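Local coordinates for protein ethanolamine kinase Pv091845 (Plasmodium vivax, PDB 2QG7) that probably phosphorylates ethanolamine, the first of three steps that make phosphatidylethanolamine, at residues D109-Q114 / I125-M130; L137-G142 / R178-M183; C376-T381 / M443-A448; L423-Q428 / F436-Y441. All coordinates share one frame; numbering follows the deposited sequence.

Interaction 1: D109-Q114 / I125-M130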
# COMPACT_ATOMS: atom_id res chain seq x y z
N ASP D 109 -35.90 -20.50 -21.95
CA ASP D 109 -34.52 -20.02 -22.05
C ASP D 109 -34.59 -18.58 -22.57
O ASP D 109 -33.72 -18.10 -23.37
CB ASP D 109 -33.66 -20.94 -22.94
CG ASP D 109 -34.10 -20.94 -24.41
OD1 ASP D 109 -35.32 -20.84 -24.68
OD2 ASP D 109 -33.21 -21.07 -25.30
N SER D 110 -35.66 -17.90 -22.11
CA SER D 110 -35.86 -16.47 -22.31
C SER D 110 -35.47 -15.72 -21.02
O SER D 110 -35.99 -14.62 -20.73
CB SER D 110 -37.33 -16.18 -22.65
OG SER D 110 -37.77 -16.98 -23.75
N LEU D 111 -34.56 -16.33 -20.26
CA LEU D 111 -34.11 -15.74 -19.01
C LEU D 111 -33.03 -14.71 -19.31
O LEU D 111 -32.16 -14.93 -20.14
CB LEU D 111 -33.57 -16.82 -18.06
CG LEU D 111 -34.47 -18.01 -17.68
CD1 LEU D 111 -33.59 -19.21 -17.33
CD2 LEU D 111 -35.40 -17.67 -16.53
N GLU D 112 -33.13 -13.57 -18.63
CA GLU D 112 -32.15 -12.51 -18.71
C GLU D 112 -31.05 -12.78 -17.69
O GLU D 112 -31.34 -12.93 -16.50
CB GLU D 112 -32.83 -11.16 -18.42
CG GLU D 112 -33.45 -10.47 -19.65
CD GLU D 112 -32.47 -9.55 -20.38
OE1 GLU D 112 -31.29 -9.97 -20.66
OE2 GLU D 112 -32.87 -8.39 -20.67
N PHE D 113 -29.80 -12.85 -18.14
CA PHE D 113 -28.67 -13.05 -17.25
C PHE D 113 -27.82 -11.80 -17.18
O PHE D 113 -27.46 -11.25 -18.21
CB PHE D 113 -27.80 -14.21 -17.71
CG PHE D 113 -28.48 -15.53 -17.63
CD1 PHE D 113 -28.93 -16.16 -18.78
CD2 PHE D 113 -28.67 -16.13 -16.38
CE1 PHE D 113 -29.58 -17.39 -18.71
CE2 PHE D 113 -29.32 -17.36 -16.29
CZ PHE D 113 -29.78 -17.99 -17.46
N GLN D 114 -27.52 -11.36 -15.96
CA GLN D 114 -26.61 -10.23 -15.75
C GLN D 114 -25.56 -10.50 -14.66
O GLN D 114 -25.89 -10.77 -13.50
CB GLN D 114 -27.40 -8.92 -15.51
CG GLN D 114 -26.56 -7.62 -15.56
CD GLN D 114 -25.50 -7.61 -16.68
OE1 GLN D 114 -24.30 -7.43 -16.40
NE2 GLN D 114 -25.93 -7.78 -17.95
N ILE D 125 -24.41 -14.02 -10.52
CA ILE D 125 -25.19 -13.84 -11.73
C ILE D 125 -26.67 -13.77 -11.41
O ILE D 125 -27.26 -14.74 -10.90
CB ILE D 125 -24.90 -14.92 -12.83
CG1 ILE D 125 -23.39 -15.13 -13.04
CG2 ILE D 125 -25.63 -14.57 -14.16
CD1 ILE D 125 -22.78 -16.24 -12.13
N LYS D 126 -27.22 -12.58 -11.71
CA LYS D 126 -28.64 -12.25 -11.58
C LYS D 126 -29.44 -12.87 -12.76
O LYS D 126 -29.08 -12.69 -13.92
CB LYS D 126 -28.79 -10.72 -11.56
CG LYS D 126 -30.22 -10.17 -11.86
CD LYS D 126 -30.23 -8.64 -11.72
CE LYS D 126 -31.68 -8.14 -11.52
NZ LYS D 126 -31.84 -6.66 -11.38
N VAL D 127 -30.50 -13.59 -12.43
CA VAL D 127 -31.33 -14.28 -13.41
C VAL D 127 -32.72 -13.65 -13.37
O VAL D 127 -33.37 -13.66 -12.34
CB VAL D 127 -31.46 -15.81 -13.09
CG1 VAL D 127 -32.25 -16.54 -14.18
CG2 VAL D 127 -30.10 -16.44 -12.88
N LYS D 128 -33.16 -13.09 -14.50
CA LYS D 128 -34.51 -12.48 -14.57
C LYS D 128 -35.46 -13.37 -15.39
O LYS D 128 -35.03 -14.04 -16.32
CB LYS D 128 -34.46 -11.07 -15.17
CG LYS D 128 -33.37 -10.14 -14.56
CD LYS D 128 -33.63 -8.68 -15.01
CE LYS D 128 -32.29 -7.88 -15.01
NZ LYS D 128 -32.70 -6.26 -15.02
N ASP D 129 -36.74 -13.38 -15.03
CA ASP D 129 -37.76 -14.05 -15.86
C ASP D 129 -38.85 -13.08 -16.31
O ASP D 129 -39.45 -12.39 -15.48
CB ASP D 129 -38.37 -15.27 -15.13
CG ASP D 129 -39.10 -16.22 -16.08
OD1 ASP D 129 -38.94 -16.10 -17.32
OD2 ASP D 129 -39.82 -17.11 -15.57
N MET D 130 -39.08 -13.03 -17.63
CA MET D 130 -40.13 -12.19 -18.21
C MET D 130 -41.52 -12.70 -17.79
O MET D 130 -42.32 -11.96 -17.19
CB MET D 130 -40.01 -12.16 -19.76
CG MET D 130 -41.13 -11.39 -20.49
SD MET D 130 -42.54 -12.40 -21.04
CE MET D 130 -43.72 -11.11 -21.47
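With CG of Phe113 anti to its own carbonyl carbon (chi1 -66°) and CG1 of Val127 anti to the backbone N (chi1 -175°), the phenyl ring and the valine branches run alongside each other from one face of a beta hairpin. Ring atom CE2 of Phe113 touches both methyls, Val127 CG2 at 3.6 Å and Val127 CG1 at 3.7 Å. Two residues back along the second strand, Ile125 CG2 meets Phe113 CD2 at 4.1 Å, while Leu111 CD2 rests on Val127 CG1, also at 4.1 Å. Tyr88 and Cys91 of helix 84-98 pack on the same phenyl ring.

The backbone sets this register. Phe113 and Val127 form the non-hydrogen-bonded antiparallel pair, flanked by the hydrogen-bonded pairs Glu112 with Lys128 and Gln114 with Lys126. Of the four bonds, Lys128 N to Glu112 O is short and nearly straight (2.7 Å, 169°), and Gln114 N reaches Lys126 O at 2.9 Å.

On the other face, Glu112 CB and Lys128 CB approach to 3.6 Å, but the longer chains then part, leaving Glu112 OE2 and Lys128 NZ 6.0 Å from each other. The chemistry is therefore divided: hydrogen bonds between backbone amides and carbonyls hold the edge strand 112-116 of the sheet, the aromatic face adds apolar contact under the helix, and the charged face probably contributes no more than a diffuse attraction.

Interaction 2: L137-G142 / R178-M183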
# COMPACT_ATOMS: atom_id res chain seq x y z
N LEU D 137 -30.67 -15.77 -8.19
CA LEU D 137 -29.26 -15.40 -8.17
C LEU D 137 -28.41 -16.66 -8.26
O LEU D 137 -28.67 -17.65 -7.54
CB LEU D 137 -28.93 -14.61 -6.89
CG LEU D 137 -27.56 -13.97 -6.70
CD1 LEU D 137 -27.38 -12.82 -7.68
CD2 LEU D 137 -27.38 -13.46 -5.26
N ILE D 138 -27.42 -16.66 -9.16
CA ILE D 138 -26.51 -17.78 -9.23
C ILE D 138 -25.18 -17.35 -8.64
O ILE D 138 -24.62 -16.31 -9.01
CB ILE D 138 -26.33 -18.35 -10.65
CG1 ILE D 138 -27.67 -18.80 -11.23
CG2 ILE D 138 -25.34 -19.52 -10.64
CD1 ILE D 138 -27.59 -19.27 -12.67
N ARG D 139 -24.69 -18.16 -7.71
CA ARG D 139 -23.41 -17.93 -7.10
C ARG D 139 -22.49 -19.08 -7.45
O ARG D 139 -22.78 -20.25 -7.14
CB ARG D 139 -23.55 -17.77 -5.58
CG ARG D 139 -22.29 -17.32 -4.88
CD ARG D 139 -22.42 -17.45 -3.38
NE ARG D 139 -23.40 -16.51 -2.82
CZ ARG D 139 -23.16 -15.23 -2.55
NH1 ARG D 139 -24.14 -14.48 -2.05
NH2 ARG D 139 -21.97 -14.68 -2.78
N LEU D 140 -21.40 -18.74 -8.12
CA LEU D 140 -20.40 -19.71 -8.56
C LEU D 140 -19.14 -19.47 -7.77
O LEU D 140 -18.60 -18.36 -7.75
CB LEU D 140 -20.15 -19.57 -10.07
CG LEU D 140 -21.33 -19.82 -11.02
CD1 LEU D 140 -20.94 -19.48 -12.42
CD2 LEU D 140 -21.79 -21.28 -10.97
N TYR D 141 -18.68 -20.52 -7.09
CA TYR D 141 -17.51 -20.42 -6.22
C TYR D 141 -16.20 -20.37 -7.02
O TYR D 141 -16.12 -20.92 -8.13
CB TYR D 141 -17.46 -21.60 -5.23
CG TYR D 141 -18.76 -21.96 -4.53
CD1 TYR D 141 -19.67 -20.97 -4.13
CD2 TYR D 141 -19.06 -23.31 -4.23
CE1 TYR D 141 -20.85 -21.30 -3.49
CE2 TYR D 141 -20.23 -23.65 -3.58
CZ TYR D 141 -21.13 -22.64 -3.21
OH TYR D 141 -22.30 -22.97 -2.56
N GLY D 142 -15.18 -19.70 -6.45
CA GLY D 142 -13.83 -19.71 -7.02
C GLY D 142 -13.06 -21.02 -6.78
O GLY D 142 -13.64 -22.03 -6.34
N ARG D 178 -24.29 -22.32 -6.10
CA ARG D 178 -25.66 -22.45 -5.60
C ARG D 178 -26.65 -21.54 -6.31
O ARG D 178 -26.26 -20.57 -7.00
CB ARG D 178 -25.71 -22.16 -4.09
CG ARG D 178 -25.52 -20.67 -3.76
CD ARG D 178 -25.78 -20.39 -2.31
NE ARG D 178 -24.64 -20.73 -1.50
CZ ARG D 178 -24.00 -19.87 -0.70
NH1 ARG D 178 -22.96 -20.31 -0.00
NH2 ARG D 178 -24.39 -18.59 -0.60
N ILE D 179 -27.94 -21.82 -6.11
CA ILE D 179 -29.02 -20.95 -6.58
C ILE D 179 -29.77 -20.38 -5.38
O ILE D 179 -30.34 -21.12 -4.56
CB ILE D 179 -30.04 -21.65 -7.55
CG1 ILE D 179 -29.31 -22.43 -8.66
CG2 ILE D 179 -30.97 -20.60 -8.17
CD1 ILE D 179 -30.22 -23.41 -9.45
N GLU D 180 -29.78 -19.06 -5.29
CA GLU D 180 -30.32 -18.39 -4.12
C GLU D 180 -31.26 -17.26 -4.51
O GLU D 180 -31.31 -16.83 -5.66
CB GLU D 180 -29.18 -17.91 -3.18
CG GLU D 180 -28.28 -16.84 -3.79
CD GLU D 180 -27.05 -16.48 -2.95
OE1 GLU D 180 -26.33 -17.38 -2.46
OE2 GLU D 180 -26.77 -15.27 -2.80
N GLU D 181 -32.01 -16.80 -3.51
CA GLU D 181 -33.05 -15.78 -3.65
C GLU D 181 -32.40 -14.45 -3.90
O GLU D 181 -31.48 -14.04 -3.17
CB GLU D 181 -33.86 -15.72 -2.35
CG GLU D 181 -35.18 -15.00 -2.45
CD GLU D 181 -35.92 -14.90 -1.10
OE1 GLU D 181 -36.36 -13.78 -0.77
OE2 GLU D 181 -36.09 -15.94 -0.39
N PHE D 182 -32.88 -13.77 -4.93
CA PHE D 182 -32.42 -12.44 -5.24
C PHE D 182 -33.00 -11.45 -4.26
O PHE D 182 -34.20 -11.50 -3.90
CB PHE D 182 -32.79 -12.06 -6.68
CG PHE D 182 -32.41 -10.65 -7.05
CD1 PHE D 182 -31.10 -10.33 -7.41
CD2 PHE D 182 -33.38 -9.64 -7.07
CE1 PHE D 182 -30.75 -9.01 -7.76
CE2 PHE D 182 -33.05 -8.34 -7.42
CZ PHE D 182 -31.73 -8.01 -7.77
N MET D 183 -32.14 -10.54 -3.80
CA MET D 183 -32.58 -9.42 -2.98
C MET D 183 -32.18 -8.11 -3.64
O MET D 183 -31.01 -7.88 -3.98
CB MET D 183 -31.97 -9.56 -1.59
CG MET D 183 -32.48 -8.53 -0.56
SD MET D 183 -31.50 -8.54 0.99
CE MET D 183 -29.85 -8.18 0.34
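Arg139 grips Glu180 side-on, sending NE to Glu180 OE1 (3.1 Å) and NH1 to Glu180 OE2 (2.8 Å). The first bond is nearly straight at 171° and lies in the guanidinium plane, yet it meets OE1 from above the carboxylate plane. OE1 takes a second donor, Arg178 NH2, at 2.9 Å, so one buried oxygen draws two arginines together, with Arg139 CD over one face of the Arg178 guanidinium. The Arg178 group also has a salt bridge to Glu154. Glu180 reaches the pair because its CG stands between the backbone N and the carbonyl carbon (chi1 64°), with the chain extended beyond.

Underneath runs regular antiparallel pairing, Leu137 with Glu180 and Arg139 with Arg178 hydrogen-bonded. These are neighbouring strands of a five-stranded sheet in the order 1-2-3-5-4, that of the small lobe in protein-kinase-like folds. Its opposite face carries Ile138 and Ile179, packed on Val94 of helix 84-98.

Toward the partly exposed end the contact slackens. Leu137 CD2 still packs on Glu180 CG, at 3.8 Å, but Leu137 CD1 only nears the edge of the Phe182 ring, 4.5 Å from its CD1. At the other end the bond from Arg178 NE to Tyr141 OH, 3.4 Å, is weak.

Interaction 3: C376-T381 / M443-A448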
# COMPACT_ATOMS: atom_id res chain seq x y z
N CYS D 376 -7.00 0.62 2.71
CA CYS D 376 -6.39 0.65 4.05
C CYS D 376 -6.02 2.05 4.55
O CYS D 376 -4.97 2.29 5.13
CB CYS D 376 -5.22 -0.32 4.09
SG CYS D 376 -5.61 -2.02 3.78
N ASP D 377 -6.91 3.00 4.31
CA ASP D 377 -6.74 4.35 4.85
C ASP D 377 -7.09 4.36 6.34
O ASP D 377 -8.21 4.64 6.69
CB ASP D 377 -7.60 5.33 4.09
CG ASP D 377 -7.18 5.43 2.62
OD1 ASP D 377 -5.97 5.67 2.37
OD2 ASP D 377 -8.05 5.29 1.71
N TRP D 378 -6.12 4.05 7.20
CA TRP D 378 -6.37 3.72 8.61
C TRP D 378 -6.89 4.86 9.46
O TRP D 378 -7.44 4.65 10.54
CB TRP D 378 -5.14 3.13 9.27
CG TRP D 378 -4.68 1.85 8.67
CD1 TRP D 378 -3.40 1.54 8.31
CD2 TRP D 378 -5.47 0.67 8.39
NE1 TRP D 378 -3.34 0.24 7.82
CE2 TRP D 378 -4.59 -0.30 7.84
CE3 TRP D 378 -6.82 0.35 8.54
CZ2 TRP D 378 -5.03 -1.56 7.45
CZ3 TRP D 378 -7.25 -0.88 8.14
CH2 TRP D 378 -6.36 -1.83 7.60
N ASP D 379 -6.76 6.08 8.95
CA ASP D 379 -7.27 7.27 9.64
C ASP D 379 -8.82 7.38 9.55
O ASP D 379 -9.44 8.22 10.20
CB ASP D 379 -6.59 8.53 9.08
CG ASP D 379 -6.71 8.65 7.55
OD1 ASP D 379 -6.46 7.65 6.79
OD2 ASP D 379 -7.03 9.78 7.08
N LEU D 380 -9.42 6.52 8.73
CA LEU D 380 -10.86 6.48 8.58
C LEU D 380 -11.51 5.54 9.62
O LEU D 380 -12.72 5.53 9.75
CB LEU D 380 -11.23 6.07 7.15
CG LEU D 380 -10.82 7.01 5.99
CD1 LEU D 380 -11.15 6.42 4.66
CD2 LEU D 380 -11.54 8.34 6.12
N THR D 381 -10.71 4.76 10.34
CA THR D 381 -11.23 3.90 11.38
C THR D 381 -11.78 4.77 12.53
O THR D 381 -11.24 5.86 12.77
CB THR D 381 -10.17 2.92 11.89
OG1 THR D 381 -9.04 3.67 12.36
CG2 THR D 381 -9.76 1.93 10.81
N MET D 443 0.19 -7.96 3.15
CA MET D 443 1.35 -7.36 3.80
C MET D 443 0.99 -6.07 4.46
O MET D 443 1.53 -5.76 5.49
CB MET D 443 2.51 -7.13 2.79
CG MET D 443 3.15 -8.40 2.28
SD MET D 443 3.81 -9.42 3.65
CE MET D 443 5.13 -8.36 4.29
N THR D 444 0.11 -5.30 3.84
CA THR D 444 -0.43 -4.09 4.42
C THR D 444 -1.24 -4.36 5.71
O THR D 444 -1.08 -3.61 6.68
CB THR D 444 -1.32 -3.31 3.42
OG1 THR D 444 -0.61 -3.14 2.18
CG2 THR D 444 -1.72 -1.95 3.97
N ARG D 445 -2.08 -5.42 5.71
CA ARG D 445 -2.81 -5.83 6.92
C ARG D 445 -1.85 -6.28 8.02
O ARG D 445 -2.03 -5.89 9.16
CB ARG D 445 -3.85 -6.95 6.68
CG ARG D 445 -4.96 -6.64 5.73
CD ARG D 445 -5.69 -5.35 6.06
NE ARG D 445 -6.31 -5.41 7.40
CZ ARG D 445 -7.54 -5.89 7.65
NH1 ARG D 445 -7.97 -5.87 8.89
NH2 ARG D 445 -8.33 -6.37 6.68
N LEU D 446 -0.86 -7.11 7.69
CA LEU D 446 0.16 -7.55 8.64
C LEU D 446 1.00 -6.42 9.18
O LEU D 446 1.39 -6.49 10.34
CB LEU D 446 1.08 -8.59 8.03
CG LEU D 446 0.51 -10.01 7.90
CD1 LEU D 446 1.58 -10.99 7.38
CD2 LEU D 446 -0.14 -10.56 9.20
N THR D 447 1.28 -5.39 8.36
CA THR D 447 1.97 -4.18 8.78
C THR D 447 1.11 -3.43 9.82
O THR D 447 1.63 -2.94 10.82
CB THR D 447 2.29 -3.24 7.55
OG1 THR D 447 3.12 -3.93 6.60
CG2 THR D 447 3.02 -1.99 7.94
N ALA D 448 -0.20 -3.32 9.52
CA ALA D 448 -1.17 -2.70 10.43
C ALA D 448 -1.23 -3.35 11.80
O ALA D 448 -1.51 -2.66 12.77
CB ALA D 448 -2.54 -2.67 9.80
O HOH W 1 -0.84 -0.87 7.07
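Trp378 presses its indole against helix 438-448 at Ala448 and Arg445, and can be followed outward from CB, which points toward the helix. With CG anti to the carbonyl carbon (chi1 -62°), the ring is carried from the 3-10 turn to the helix. On the pyrrole side Trp378 NE1 donates to a water at 2.8 Å, and that water, lying in the ring plane, donates in turn to Thr444 O, again at 2.8 Å. Trp378 NE1 is also 3.6 Å from Ala448 CB. The same methyl lies near CE2 and, at 3.6 Å, Trp378 CZ2, so it sits along the NE1-CE2-CZ2 side of the indole. At the tip, Trp378 CH2 meets Arg445 NE at 3.6 Å and Arg445 CD at 3.9 Å, both arriving at the ring edge, with the guanidinium plane turned 59° from the indole.

Arg445 NE bonds to His418 and its NH2 to Tyr441, so the arginine's polar end is anchored elsewhere and offers Trp378 mainly contact. Over one indole face stands Cys376 O, while Cys376 CB packs on Thr444 CG2 at 3.9 Å. Thr444 also touches Asn440 of the second subunit.

The indole is thereby set among four helices of the mainly helical C-terminal lobe of the kinase-like fold: Asn369 of helix 360-369, His418 of helix 413-430, and Phe454 of helix 452-455 pack around it beside helix 438-448.

Interaction 4: L423-Q428 / F436-Y441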
# COMPACT_ATOMS: atom_id res chain seq x y z
N LEU D 423 -3.14 -13.08 6.80
CA LEU D 423 -2.73 -14.43 6.51
C LEU D 423 -3.64 -15.03 5.48
O LEU D 423 -3.20 -15.81 4.64
CB LEU D 423 -2.74 -15.29 7.76
CG LEU D 423 -1.87 -14.96 8.96
CD1 LEU D 423 -2.23 -15.89 10.12
CD2 LEU D 423 -0.36 -14.94 8.63
N TRP D 424 -4.93 -14.71 5.54
CA TRP D 424 -5.87 -15.13 4.52
C TRP D 424 -5.44 -14.63 3.15
O TRP D 424 -5.42 -15.38 2.17
CB TRP D 424 -7.27 -14.58 4.85
CG TRP D 424 -8.30 -14.87 3.82
CD1 TRP D 424 -9.03 -16.02 3.70
CD2 TRP D 424 -8.68 -14.02 2.73
NE1 TRP D 424 -9.89 -15.92 2.62
CE2 TRP D 424 -9.68 -14.72 1.99
CE3 TRP D 424 -8.28 -12.74 2.30
CZ2 TRP D 424 -10.27 -14.18 0.84
CZ3 TRP D 424 -8.85 -12.22 1.18
CH2 TRP D 424 -9.88 -12.93 0.46
N SER D 425 -5.15 -13.34 3.07
CA SER D 425 -4.76 -12.73 1.80
C SER D 425 -3.45 -13.26 1.22
O SER D 425 -3.33 -13.47 0.02
CB SER D 425 -4.69 -11.22 1.94
OG SER D 425 -4.72 -10.66 0.64
N LEU D 426 -2.49 -13.52 2.07
CA LEU D 426 -1.25 -14.13 1.64
C LEU D 426 -1.49 -15.54 1.09
O LEU D 426 -0.88 -15.91 0.06
CB LEU D 426 -0.21 -14.14 2.77
CG LEU D 426 0.47 -12.81 3.08
CD1 LEU D 426 1.43 -12.96 4.28
CD2 LEU D 426 1.22 -12.21 1.86
N LEU D 427 -2.33 -16.34 1.76
CA LEU D 427 -2.68 -17.70 1.32
C LEU D 427 -3.35 -17.72 -0.02
O LEU D 427 -3.14 -18.61 -0.80
CB LEU D 427 -3.63 -18.36 2.30
CG LEU D 427 -3.14 -19.41 3.30
CD1 LEU D 427 -4.36 -19.82 4.18
CD2 LEU D 427 -2.57 -20.61 2.56
N GLN D 428 -4.20 -16.73 -0.26
CA GLN D 428 -4.84 -16.53 -1.54
C GLN D 428 -3.87 -16.14 -2.64
O GLN D 428 -4.06 -16.51 -3.81
CB GLN D 428 -5.95 -15.48 -1.39
CG GLN D 428 -7.00 -15.88 -0.40
CD GLN D 428 -7.99 -16.88 -0.94
OE1 GLN D 428 -9.08 -16.50 -1.37
NE2 GLN D 428 -7.64 -18.16 -0.92
N PHE D 436 -6.98 -9.59 -7.93
CA PHE D 436 -6.85 -8.81 -6.71
C PHE D 436 -5.39 -8.91 -6.24
O PHE D 436 -4.76 -9.97 -6.32
CB PHE D 436 -7.86 -9.29 -5.63
CG PHE D 436 -7.84 -8.47 -4.36
CD1 PHE D 436 -7.14 -8.92 -3.24
CD2 PHE D 436 -8.51 -7.24 -4.28
CE1 PHE D 436 -7.07 -8.18 -2.09
CE2 PHE D 436 -8.47 -6.48 -3.12
CZ PHE D 436 -7.74 -6.96 -2.01
N ASP D 437 -4.84 -7.79 -5.77
CA ASP D 437 -3.48 -7.77 -5.27
C ASP D 437 -3.41 -8.31 -3.83
O ASP D 437 -3.16 -7.58 -2.88
CB ASP D 437 -2.93 -6.35 -5.38
CG ASP D 437 -1.41 -6.30 -5.32
OD1 ASP D 437 -0.89 -5.15 -5.53
OD2 ASP D 437 -0.75 -7.35 -5.04
N PHE D 438 -3.60 -9.63 -3.72
CA PHE D 438 -3.52 -10.37 -2.47
C PHE D 438 -2.25 -10.19 -1.63
O PHE D 438 -2.34 -10.06 -0.41
CB PHE D 438 -3.75 -11.85 -2.73
CG PHE D 438 -5.17 -12.19 -3.11
CD1 PHE D 438 -5.47 -12.65 -4.40
CD2 PHE D 438 -6.21 -12.07 -2.19
CE1 PHE D 438 -6.81 -12.98 -4.76
CE2 PHE D 438 -7.54 -12.39 -2.54
CZ PHE D 438 -7.84 -12.85 -3.84
N ILE D 439 -1.07 -10.22 -2.26
CA ILE D 439 0.21 -10.14 -1.53
C ILE D 439 0.40 -8.79 -0.84
O ILE D 439 0.77 -8.74 0.33
CB ILE D 439 1.42 -10.36 -2.48
CG1 ILE D 439 1.28 -11.70 -3.24
CG2 ILE D 439 2.76 -10.18 -1.74
CD1 ILE D 439 1.20 -12.94 -2.37
N ASN D 440 0.18 -7.71 -1.58
CA ASN D 440 0.32 -6.39 -1.09
C ASN D 440 -0.75 -6.06 -0.04
O ASN D 440 -0.47 -5.37 0.96
CB ASN D 440 0.23 -5.38 -2.25
CG ASN D 440 1.59 -5.11 -2.91
OD1 ASN D 440 1.76 -5.28 -4.13
ND2 ASN D 440 2.56 -4.69 -2.11
N TYR D 441 -1.98 -6.54 -0.30
CA TYR D 441 -3.06 -6.32 0.63
C TYR D 441 -2.78 -7.09 1.91
O TYR D 441 -3.01 -6.54 2.97
CB TYR D 441 -4.43 -6.72 0.06
CG TYR D 441 -5.56 -6.55 1.05
CD1 TYR D 441 -6.08 -5.29 1.34
CD2 TYR D 441 -6.10 -7.66 1.73
CE1 TYR D 441 -7.10 -5.13 2.24
CE2 TYR D 441 -7.13 -7.49 2.65
CZ TYR D 441 -7.63 -6.23 2.89
OH TYR D 441 -8.67 -6.06 3.81
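Phe438 and Ser425 have the most surface buried here, followed by Leu426. The Phe438 ring is sandwiched. Over one face lies Gln428 CB, a CH-pi contact 3.7 Å from the ring centroid and 17° off its normal; over the opposite face comes Phe436 CD1, from its own segment. The ring edge is turned to the face of Trp424 in an offset edge-to-face pair, the planes 71° apart, with Phe438 CE2 3.8 Å from Trp424 CH2. Gln428 CG in turn covers the centre of the Trp424 ring, so one glutamine chain serves two aromatics.

The setting is two consecutive helices joined by a short connection, in the helical lobe of the kinase-like fold: helix 413-430 ends, and helix 438-448 starts with Asp437 at the N-cap position. Phe438 thus stands in the first turn of the second helix, its CB 3.2 Å from Ser425 O of the first.

Ser425 OG, placed anti to its backbone N (chi1 -162°), donates to Phe438 O at 2.7 Å, on a lone pair in the carbonyl plane. This satisfies a buried hydroxyl. Ser425 OG is also 3.5 Å from Phe438 CD2 and 3.5 Å from Tyr441 CD2, near the plane of both rings. Next along the first helix, Leu426 CD2 reaches Ile439 O at 3.8 Å and Ile439 CD1 at 4.3 Å, and Ile439 itself packs on Thr447 of the second subunit.

Overall arrangement
The four contacts divide between two regions of the fold. Interactions 1 and 2 share the five-stranded sheet, their centres about 13 Å apart; strands 122-128 and 136-141 are neighbours in it, so Ile125 and Ile138 join the two contacts directly. Interactions 3 and 4 come later in the chain and share helix 438-448, their centres about 14 Å apart, with Leu426 packed on Leu446 and Tyr441 on Cys376. Along the sequence interaction 4 falls between the two segments of interaction 3. Centres of interactions 1 and 3 lie about 40 Å apart, on opposite sides of the chain's centre. The helical pair also touches the second subunit, whereas the sheet contacts do not, consistent with dimerisation through the helical region.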